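Local structure of methyltransferase 1 (Methanosarcina barkeri, 2I2X) at residues 374-384 against 395-406; 36-44 against 333-344. The protein transfers the methyl group of methanol to the cob(I)amide carried by its partner protein MtaC, the first step of methanogenesis from methanol. All coordinates share one frame; numbering follows the deposited sequence.

How the interactions relate
Both contacts belong to the same chain but lie in different parts of it. Their centres are 29 Å apart, the nearest atoms are about 16 Å apart, and they share no helix or strand. Interaction 2 comes first along the chain. Its segments, 36-44 and 333-344, are 289 residues apart at their closest ends. It packs helix 325-345 on strand 40-43, the first strand of the barrel sheet, beside strand 309-311. Interaction 1 follows. It pairs helices 372-383 and 389-409, which are neighbours in sequence and belong to the helical part of the protein. One contact packs a helix on a barrel strand, and the other builds a helical hairpin away from the metal and corrinoid sites.

Interaction 1 of 2, residues 374-384 against 395-406; sequences NAYRVGQSIVK and NAAIECCNIIEE
Arg377 reaches across to Glu399 and Glu406 and makes the salt bridges of this helix pair. Its CG lies anti to the backbone N (chi1 177°). From there an extended chain carries the guanidinium across to the acids, and the side chain sits as a knob among Glu399, Asn402, Ile403 and Glu406. Arg377 NE gives a straight bond to the anti lone pair of Glu399 OE2 (2.7 Å, N-H...O 179°). Arg377 NH1 and NH2 grip Glu406 end-on, NH1 bonding to OE1 and NH2 to OE2. Both carboxylates meet the guanidinium edge in its plane, although the Glu406 oxygens are approached from above their own carboxylate plane. Ile403 CG1 covers one face of the guanidinium. The other oxygen of Glu399, OE1, accepts from a water that in turn accepts from Lys384 NZ.

Further along, Asn395 ND2 donates to Ser381 O at 3.2 Å, nearly along the C=O axis. Asn395 ND2 also donates to Asp385 OD1, just after residues 374-384. Ser381 OG turns back to Val378 O in its own helix (2.8 Å), so the hydroxyl is satisfied while it rests against Ala396 CA and Glu399 CB. Asn374 CG, the amide carbon, meets Ile403 CG2 at 3.6 Å, and Asn374 ND2 is bound to Tyr368 O.

The apolar side is formed by Val378 and Ile382 against Ala396 CB, and by Val378 CG2 against Ile403 CD1 (3.6 Å). Helices 240-259 and 273-280 pack on Ile382. The two helix segments run nearly antiparallel, at 145°, as in a helical hairpin. Three of the arginine's N-H groups are engaged by two acids, which probably keeps both carboxylates ionised and fixes the rotation of the guanidinium.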
loop_
_atom_site.group_PDB
_atom_site.type_symbol
_atom_site.label_atom_id
_atom_site.label_comp_id
_atom_site.label_asym_id
_atom_site.label_seq_id
_atom_site.Cartn_x
_atom_site.Cartn_y
_atom_site.Cartn_z
ATOM N N ASN A 374 7.772 -25.679 -14.430
ATOM C CA ASN A 374 6.515 -26.417 -14.413
ATOM C C ASN A 374 5.458 -25.794 -15.335
ATOM O O ASN A 374 4.702 -26.510 -16.016
ATOM C CB ASN A 374 5.994 -26.561 -12.985
ATOM C CG ASN A 374 6.903 -27.427 -12.140
ATOM O OD1 ASN A 374 7.425 -28.423 -12.643
ATOM N ND2 ASN A 374 7.119 -27.054 -10.850
ATOM N N ALA A 375 5.399 -24.471 -15.352
ATOM C CA ALA A 375 4.495 -23.794 -16.258
ATOM C C ALA A 375 4.786 -24.218 -17.720
ATOM O O ALA A 375 3.853 -24.474 -18.502
ATOM C CB ALA A 375 4.601 -22.295 -16.080
ATOM N N TYR A 376 6.070 -24.309 -18.061
ATOM C CA TYR A 376 6.518 -24.678 -19.401
ATOM C C TYR A 376 6.036 -26.100 -19.719
ATOM O O TYR A 376 5.532 -26.372 -20.808
ATOM C CB TYR A 376 8.053 -24.595 -19.501
ATOM C CG TYR A 376 8.591 -24.885 -20.878
ATOM C CD1 TYR A 376 8.936 -26.198 -21.271
ATOM C CD2 TYR A 376 8.736 -23.851 -21.808
ATOM C CE1 TYR A 376 9.409 -26.463 -22.588
ATOM C CE2 TYR A 376 9.216 -24.083 -23.099
ATOM C CZ TYR A 376 9.543 -25.376 -23.502
ATOM O OH TYR A 376 10.004 -25.546 -24.796
ATOM N N ARG A 377 6.197 -26.991 -18.754
ATOM C CA ARG A 377 5.789 -28.383 -18.897
ATOM C C ARG A 377 4.270 -28.466 -19.166
ATOM O O ARG A 377 3.835 -29.195 -20.071
ATOM C CB ARG A 377 6.207 -29.175 -17.656
ATOM C CG ARG A 377 5.803 -30.618 -17.626
ATOM C CD ARG A 377 6.274 -31.319 -16.349
ATOM N NE ARG A 377 5.594 -32.601 -16.119
ATOM C CZ ARG A 377 5.873 -33.449 -15.116
ATOM N NH1 ARG A 377 6.819 -33.167 -14.223
ATOM N NH2 ARG A 377 5.188 -34.583 -14.990
ATOM N N VAL A 378 3.480 -27.691 -18.421
ATOM C CA VAL A 378 2.046 -27.640 -18.649
ATOM C C VAL A 378 1.790 -27.080 -20.025
ATOM O O VAL A 378 0.961 -27.591 -20.742
ATOM C CB VAL A 378 1.304 -26.824 -17.586
ATOM C CG1 VAL A 378 -0.158 -26.576 -18.003
ATOM C CG2 VAL A 378 1.378 -27.529 -16.230
ATOM N N GLY A 379 2.555 -26.060 -20.404
ATOM C CA GLY A 379 2.626 -25.600 -21.795
ATOM C C GLY A 379 2.765 -26.725 -22.833
ATOM O O GLY A 379 2.020 -26.732 -23.832
ATOM N N GLN A 380 3.702 -27.658 -22.607
ATOM C CA GLN A 380 3.981 -28.747 -23.565
ATOM C C GLN A 380 2.789 -29.715 -23.686
ATOM O O GLN A 380 2.530 -30.286 -24.763
ATOM C CB GLN A 380 5.232 -29.554 -23.182
ATOM C CG GLN A 380 6.553 -28.870 -23.450
ATOM C CD GLN A 380 7.733 -29.560 -22.759
ATOM O OE1 GLN A 380 7.682 -29.879 -21.563
ATOM N NE2 GLN A 380 8.810 -29.770 -23.506
ATOM N N SER A 381 2.066 -29.877 -22.583
ATOM C CA SER A 381 0.993 -30.837 -22.532
ATOM C C SER A 381 -0.197 -30.272 -23.293
ATOM O O SER A 381 -1.029 -31.027 -23.827
ATOM C CB SER A 381 0.627 -31.175 -21.083
ATOM O OG SER A 381 -0.174 -30.164 -20.513
ATOM N N ILE A 382 -0.267 -28.951 -23.370
ATOM C CA ILE A 382 -1.313 -28.303 -24.149
ATOM C C ILE A 382 -1.074 -28.413 -25.657
ATOM O O ILE A 382 -1.985 -28.779 -26.401
ATOM C CB ILE A 382 -1.468 -26.814 -23.735
ATOM C CG1 ILE A 382 -1.941 -26.746 -22.259
ATOM C CG2 ILE A 382 -2.383 -26.028 -24.737
ATOM C CD1 ILE A 382 -1.759 -25.409 -21.614
ATOM N N VAL A 383 0.136 -28.087 -26.116
ATOM C CA VAL A 383 0.353 -27.938 -27.546
ATOM C C VAL A 383 0.336 -29.301 -28.235
ATOM O O VAL A 383 -0.011 -29.400 -29.418
ATOM C CB VAL A 383 1.653 -27.135 -27.885
ATOM C CG1 VAL A 383 1.583 -25.739 -27.299
ATOM C CG2 VAL A 383 2.907 -27.866 -27.405
ATOM N N LYS A 384 0.665 -30.354 -27.484
ATOM C CA LYS A 384 0.665 -31.709 -28.052
ATOM C C LYS A 384 -0.720 -32.146 -28.574
ATOM O O LYS A 384 -0.794 -33.103 -29.328
ATOM C CB LYS A 384 1.329 -32.754 -27.118
ATOM C CG LYS A 384 0.518 -33.154 -25.890
ATOM C CD LYS A 384 1.221 -34.192 -25.030
ATOM C CE LYS A 384 0.185 -34.891 -24.173
ATOM N NZ LYS A 384 0.523 -35.032 -22.726
ATOM N N ASN A 395 -5.389 -32.403 -20.869
ATOM C CA ASN A 395 -3.967 -32.722 -20.744
ATOM C C ASN A 395 -3.334 -31.843 -19.640
ATOM O O ASN A 395 -2.580 -32.329 -18.796
ATOM C CB ASN A 395 -3.220 -32.513 -22.074
ATOM C CG ASN A 395 -3.630 -33.536 -23.184
ATOM O OD1 ASN A 395 -4.303 -34.538 -22.925
ATOM N ND2 ASN A 395 -3.205 -33.262 -24.411
ATOM N N ALA A 396 -3.694 -30.565 -19.630
ATOM C CA ALA A 396 -3.102 -29.606 -18.727
ATOM C C ALA A 396 -3.482 -29.971 -17.308
ATOM O O ALA A 396 -2.630 -30.003 -16.413
ATOM C CB ALA A 396 -3.547 -28.169 -19.081
ATOM N N ALA A 397 -4.753 -30.264 -17.104
ATOM C CA ALA A 397 -5.271 -30.664 -15.809
ATOM C C ALA A 397 -4.568 -31.909 -15.271
ATOM O O ALA A 397 -4.238 -31.975 -14.083
ATOM C CB ALA A 397 -6.789 -30.911 -15.925
ATOM N N ILE A 398 -4.326 -32.893 -16.143
ATOM C CA ILE A 398 -3.696 -34.155 -15.715
ATOM C C ILE A 398 -2.202 -33.965 -15.499
ATOM O O ILE A 398 -1.623 -34.547 -14.578
ATOM C CB ILE A 398 -3.981 -35.336 -16.701
ATOM C CG1 ILE A 398 -5.450 -35.777 -16.577
ATOM C CG2 ILE A 398 -3.038 -36.528 -16.425
ATOM C CD1 ILE A 398 -5.944 -36.668 -17.751
ATOM N N GLU A 399 -1.588 -33.165 -16.372
ATOM C CA GLU A 399 -0.184 -32.826 -16.243
ATOM C C GLU A 399 0.052 -32.063 -14.935
ATOM O O GLU A 399 1.068 -32.257 -14.254
ATOM C CB GLU A 399 0.274 -31.975 -17.421
ATOM C CG GLU A 399 1.781 -31.863 -17.540
ATOM C CD GLU A 399 2.445 -33.121 -18.073
ATOM O OE1 GLU A 399 1.776 -33.923 -18.780
ATOM O OE2 GLU A 399 3.652 -33.296 -17.790
ATOM N N CYS A 400 -0.900 -31.202 -14.599
ATOM C CA CYS A 400 -0.844 -30.469 -13.353
ATOM C C CYS A 400 -0.794 -31.445 -12.171
ATOM O O CYS A 400 0.073 -31.315 -11.289
ATOM C CB CYS A 400 -2.041 -29.500 -13.242
ATOM S SG CYS A 400 -2.234 -28.692 -11.609
ATOM N N CYS A 401 -1.730 -32.390 -12.152
ATOM C CA CYS A 401 -1.767 -33.461 -11.131
ATOM C C CYS A 401 -0.439 -34.201 -11.028
ATOM O O CYS A 401 0.064 -34.426 -9.899
ATOM C CB CYS A 401 -2.900 -34.464 -11.386
ATOM S SG CYS A 401 -4.573 -33.770 -11.223
ATOM N N ASN A 402 0.135 -34.556 -12.185
ATOM C CA ASN A 402 1.455 -35.194 -12.218
ATOM C C ASN A 402 2.520 -34.332 -11.572
ATOM O O ASN A 402 3.316 -34.815 -10.757
ATOM C CB ASN A 402 1.869 -35.544 -13.647
ATOM C CG ASN A 402 0.978 -36.624 -14.266
ATOM O OD1 ASN A 402 0.360 -37.442 -13.553
ATOM N ND2 ASN A 402 0.909 -36.630 -15.598
ATOM N N ILE A 403 2.505 -33.048 -11.929
ATOM C CA ILE A 403 3.468 -32.101 -11.426
ATOM C C ILE A 403 3.401 -31.964 -9.913
ATOM O O ILE A 403 4.434 -32.097 -9.256
ATOM C CB ILE A 403 3.366 -30.735 -12.133
ATOM C CG1 ILE A 403 3.909 -30.888 -13.557
ATOM C CG2 ILE A 403 4.160 -29.665 -11.332
ATOM C CD1 ILE A 403 3.470 -29.835 -14.496
ATOM N N ILE A 404 2.198 -31.746 -9.370
ATOM C CA ILE A 404 2.021 -31.610 -7.908
ATOM C C ILE A 404 2.446 -32.907 -7.200
ATOM O O ILE A 404 3.076 -32.867 -6.150
ATOM C CB ILE A 404 0.554 -31.238 -7.506
ATOM C CG1 ILE A 404 0.064 -29.948 -8.172
ATOM C CG2 ILE A 404 0.379 -31.198 -5.971
ATOM C CD1 ILE A 404 1.016 -28.748 -8.030
ATOM N N GLU A 405 2.121 -34.049 -7.791
ATOM C CA GLU A 405 2.496 -35.343 -7.230
ATOM C C GLU A 405 3.998 -35.506 -7.135
ATOM O O GLU A 405 4.501 -35.998 -6.114
ATOM C CB GLU A 405 1.899 -36.512 -8.049
ATOM C CG GLU A 405 0.569 -36.983 -7.547
ATOM C CD GLU A 405 -0.234 -37.870 -8.532
ATOM O OE1 GLU A 405 -1.459 -37.981 -8.318
ATOM O OE2 GLU A 405 0.302 -38.456 -9.495
ATOM N N GLU A 406 4.714 -35.118 -8.192
ATOM C CA GLU A 406 6.170 -35.230 -8.168
ATOM C C GLU A 406 6.691 -34.283 -7.096
ATOM O O GLU A 406 7.563 -34.652 -6.305
ATOM C CB GLU A 406 6.803 -34.926 -9.529
ATOM C CG GLU A 406 6.510 -35.989 -10.576
ATOM C CD GLU A 406 6.835 -35.528 -12.003
ATOM O OE1 GLU A 406 7.746 -34.655 -12.176
ATOM O OE2 GLU A 406 6.179 -36.048 -12.942
HETATM O O HOH W 1 -0.535 -34.845 -20.237
#

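Interaction 2 of 2, residues 36-44 against 333-344; sequences AGYTIPEIN and LAYDCALMNTAL
Thr39 turns OG1 between its backbone N and carbonyl carbon (chi1 58°), and Asn341 sets CG beside its own backbone N (chi1 -61°). These two torsions bring the hydroxyl and the amide together. Asn341 OD1 accepts from Thr39 N at 2.7 Å and from Thr39 OG1 at 2.7 Å. Thr39 N comes in tilted from the plane of the Asn341 carbonyl, and OG1 lies well above it, not on a lone pair. Asn341 ND2 returns a weak bond to Thr39 O at 3.3 Å.

The methyl CG2 of Thr39 meets Met340 SD at 3.8 Å. Cys337 lays SG against the backbone N of Pro41, 3.3 Å away. Pro41 CB packs on Leu333 CB (3.7 Å), and its CG on Ala334 CB. Leu333 CD1 touches Glu42 O and Ile43 CD1. Leu344 CD1 touches Gly37 O.

Strand 40-43 and helix 333-344 run nearly antiparallel, at 164°, with the helix packed on the outside of the TIM-barrel sheet. Glu42 points away from the helix and is held by Arg123 and Thr285, its side chain about 10 Å from those of the zinc ligands Glu164 and Cys269. On the helix, Asp336 pairs with Lys289 of the second MtaB subunit. Asn341 OD1 thus takes two short bonds from Thr39, while the Thr39 carbonyl gets a weak return bond, within otherwise largely apolar packing.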
loop_
_atom_site.group_PDB
_atom_site.type_symbol
_atom_site.label_atom_id
_atom_site.label_comp_id
_atom_site.label_asym_id
_atom_site.label_seq_id
_atom_site.Cartn_x
_atom_site.Cartn_y
_atom_site.Cartn_z
ATOM N N ALA A 36 10.470 -5.838 -24.495
ATOM C CA ALA A 36 11.617 -5.353 -25.271
ATOM C C ALA A 36 12.953 -5.204 -24.499
ATOM O O ALA A 36 13.847 -4.481 -24.939
ATOM C CB ALA A 36 11.246 -3.993 -25.935
ATOM N N GLY A 37 13.126 -5.882 -23.377
ATOM C CA GLY A 37 14.370 -5.678 -22.637
ATOM C C GLY A 37 14.180 -4.794 -21.398
ATOM O O GLY A 37 15.140 -4.302 -20.874
ATOM N N TYR A 38 12.933 -4.576 -20.952
ATOM C CA TYR A 38 12.678 -3.919 -19.664
ATOM C C TYR A 38 11.261 -4.170 -19.128
ATOM O O TYR A 38 10.298 -4.125 -19.896
ATOM C CB TYR A 38 12.966 -2.407 -19.707
ATOM C CG TYR A 38 12.157 -1.595 -20.695
ATOM C CD1 TYR A 38 12.621 -1.360 -21.992
ATOM C CD2 TYR A 38 10.941 -1.046 -20.322
ATOM C CE1 TYR A 38 11.876 -0.586 -22.898
ATOM C CE2 TYR A 38 10.185 -0.267 -21.210
ATOM C CZ TYR A 38 10.657 -0.035 -22.496
ATOM O OH TYR A 38 9.903 0.782 -23.336
ATOM N N THR A 39 11.152 -4.408 -17.820
ATOM C CA THR A 39 9.850 -4.554 -17.183
ATOM C C THR A 39 9.206 -3.182 -16.999
ATOM O O THR A 39 9.907 -2.176 -16.876
ATOM C CB THR A 39 9.966 -5.256 -15.821
ATOM O OG1 THR A 39 10.854 -4.508 -14.971
ATOM C CG2 THR A 39 10.489 -6.695 -15.989
ATOM N N ILE A 40 7.878 -3.136 -16.992
ATOM C CA ILE A 40 7.155 -1.865 -16.864
ATOM C C ILE A 40 6.094 -1.949 -15.775
ATOM O O ILE A 40 5.314 -2.913 -15.750
ATOM C CB ILE A 40 6.429 -1.490 -18.151
ATOM C CG1 ILE A 40 7.394 -1.391 -19.329
ATOM C CG2 ILE A 40 5.729 -0.171 -17.993
ATOM C CD1 ILE A 40 6.721 -1.769 -20.636
ATOM N N PRO A 41 6.048 -0.939 -14.871
ATOM C CA PRO A 41 4.960 -0.973 -13.888
ATOM C C PRO A 41 3.630 -0.629 -14.540
ATOM O O PRO A 41 3.574 0.208 -15.438
ATOM C CB PRO A 41 5.375 0.098 -12.866
ATOM C CG PRO A 41 6.227 1.065 -13.654
ATOM C CD PRO A 41 6.931 0.234 -14.699
ATOM N N GLU A 42 2.566 -1.275 -14.071
ATOM C CA GLU A 42 1.207 -1.054 -14.575
ATOM C C GLU A 42 0.314 -0.770 -13.369
ATOM O O GLU A 42 0.028 -1.667 -12.562
ATOM C CB GLU A 42 0.703 -2.278 -15.368
ATOM C CG GLU A 42 -0.766 -2.179 -15.919
ATOM C CD GLU A 42 -1.065 -3.076 -17.192
ATOM O OE1 GLU A 42 -0.452 -4.165 -17.401
ATOM O OE2 GLU A 42 -1.917 -2.670 -18.012
ATOM N N ILE A 43 -0.127 0.471 -13.236
ATOM C CA ILE A 43 -0.903 0.846 -12.058
ATOM C C ILE A 43 -2.418 0.754 -12.321
ATOM O O ILE A 43 -2.911 1.179 -13.377
ATOM C CB ILE A 43 -0.480 2.252 -11.509
ATOM C CG1 ILE A 43 -1.221 2.600 -10.210
ATOM C CG2 ILE A 43 -0.660 3.332 -12.596
ATOM C CD1 ILE A 43 -0.749 1.847 -8.942
ATOM N N ASN A 44 -3.123 0.188 -11.340
ATOM C CA ASN A 44 -4.573 0.011 -11.370
ATOM C C ASN A 44 -5.201 0.788 -10.233
ATOM O O ASN A 44 -4.486 1.219 -9.324
ATOM C CB ASN A 44 -4.931 -1.460 -11.285
ATOM C CG ASN A 44 -4.957 -2.110 -12.650
ATOM O OD1 ASN A 44 -5.960 -2.030 -13.363
ATOM N ND2 ASN A 44 -3.842 -2.717 -13.044
ATOM N N LEU A 333 5.683 -0.483 -7.362
ATOM C CA LEU A 333 5.752 -1.203 -8.619
ATOM C C LEU A 333 6.963 -0.773 -9.425
ATOM O O LEU A 333 7.757 -1.612 -9.884
ATOM C CB LEU A 333 4.487 -0.984 -9.476
ATOM C CG LEU A 333 3.160 -1.493 -8.934
ATOM C CD1 LEU A 333 2.059 -0.918 -9.696
ATOM C CD2 LEU A 333 3.086 -3.033 -8.915
ATOM N N ALA A 334 7.127 0.535 -9.585
ATOM C CA ALA A 334 8.227 1.024 -10.405
ATOM C C ALA A 334 9.586 0.629 -9.825
ATOM O O ALA A 334 10.539 0.370 -10.569
ATOM C CB ALA A 334 8.138 2.518 -10.597
ATOM N N TYR A 335 9.677 0.567 -8.505
ATOM C CA TYR A 335 10.926 0.163 -7.902
ATOM C C TYR A 335 11.163 -1.336 -8.110
ATOM O O TYR A 335 12.287 -1.761 -8.367
ATOM C CB TYR A 335 10.932 0.530 -6.415
ATOM C CG TYR A 335 11.562 1.869 -6.074
ATOM C CD1 TYR A 335 12.886 2.157 -6.434
ATOM C CD2 TYR A 335 10.853 2.831 -5.360
ATOM C CE1 TYR A 335 13.483 3.366 -6.111
ATOM C CE2 TYR A 335 11.441 4.052 -5.035
ATOM C CZ TYR A 335 12.758 4.323 -5.419
ATOM O OH TYR A 335 13.364 5.528 -5.055
ATOM N N ASP A 336 10.098 -2.142 -7.996
ATOM C CA ASP A 336 10.192 -3.582 -8.274
ATOM C C ASP A 336 10.708 -3.736 -9.689
ATOM O O ASP A 336 11.564 -4.574 -9.940
ATOM C CB ASP A 336 8.837 -4.300 -8.139
ATOM C CG ASP A 336 8.380 -4.437 -6.704
ATOM O OD1 ASP A 336 9.234 -4.432 -5.807
ATOM O OD2 ASP A 336 7.158 -4.525 -6.459
ATOM N N CYS A 337 10.198 -2.916 -10.610
ATOM C CA CYS A 337 10.682 -2.969 -11.977
ATOM C C CYS A 337 12.141 -2.550 -12.065
ATOM O O CYS A 337 12.911 -3.167 -12.807
ATOM C CB CYS A 337 9.794 -2.174 -12.943
ATOM S SG CYS A 337 8.109 -2.946 -13.254
ATOM N N ALA A 338 12.547 -1.537 -11.299
ATOM C CA ALA A 338 13.912 -1.040 -11.410
ATOM C C ALA A 338 14.960 -2.123 -11.033
ATOM O O ALA A 338 16.024 -2.228 -11.664
ATOM C CB ALA A 338 14.108 0.272 -10.610
ATOM N N LEU A 339 14.616 -2.956 -10.064
ATOM C CA LEU A 339 15.449 -4.076 -9.623
ATOM C C LEU A 339 15.593 -5.059 -10.758
ATOM O O LEU A 339 16.706 -5.507 -11.120
ATOM C CB LEU A 339 14.808 -4.769 -8.399
ATOM C CG LEU A 339 15.634 -5.907 -7.794
ATOM C CD1 LEU A 339 16.964 -5.364 -7.208
ATOM C CD2 LEU A 339 14.824 -6.741 -6.757
ATOM N N MET A 340 14.456 -5.386 -11.353
ATOM C CA MET A 340 14.460 -6.335 -12.444
ATOM C C MET A 340 15.287 -5.741 -13.574
ATOM O O MET A 340 16.140 -6.433 -14.110
ATOM C CB MET A 340 13.036 -6.704 -12.872
ATOM C CG MET A 340 12.382 -7.776 -11.967
ATOM S SD MET A 340 10.718 -8.233 -12.527
ATOM C CE MET A 340 9.739 -6.795 -12.052
ATOM N N ASN A 341 15.090 -4.460 -13.905
ATOM C CA ASN A 341 15.766 -3.909 -15.073
ATOM C C ASN A 341 17.257 -3.827 -14.892
ATOM O O ASN A 341 17.981 -3.953 -15.867
ATOM C CB ASN A 341 15.177 -2.570 -15.515
ATOM C CG ASN A 341 13.708 -2.675 -15.923
ATOM O OD1 ASN A 341 13.181 -3.788 -16.207
ATOM N ND2 ASN A 341 13.030 -1.513 -15.988
ATOM N N THR A 342 17.715 -3.637 -13.644
ATOM C CA THR A 342 19.150 -3.638 -13.299
ATOM C C THR A 342 19.774 -5.035 -13.504
ATOM O O THR A 342 20.945 -5.161 -13.895
ATOM C CB THR A 342 19.349 -3.199 -11.799
ATOM O OG1 THR A 342 18.825 -1.890 -11.604
ATOM C CG2 THR A 342 20.818 -3.197 -11.381
ATOM N N ALA A 343 19.002 -6.070 -13.168
ATOM C CA ALA A 343 19.367 -7.466 -13.403
ATOM C C ALA A 343 19.586 -7.693 -14.892
ATOM O O ALA A 343 20.597 -8.286 -15.311
ATOM C CB ALA A 343 18.285 -8.398 -12.869
ATOM N N LEU A 344 18.667 -7.194 -15.696
ATOM C CA LEU A 344 18.796 -7.350 -17.126
ATOM C C LEU A 344 20.059 -6.646 -17.629
ATOM O O LEU A 344 20.867 -7.221 -18.360
ATOM C CB LEU A 344 17.546 -6.828 -17.843
ATOM C CG LEU A 344 16.297 -7.706 -17.764
ATOM C CD1 LEU A 344 15.054 -6.823 -17.978
ATOM C CD2 LEU A 344 16.318 -8.916 -18.802
#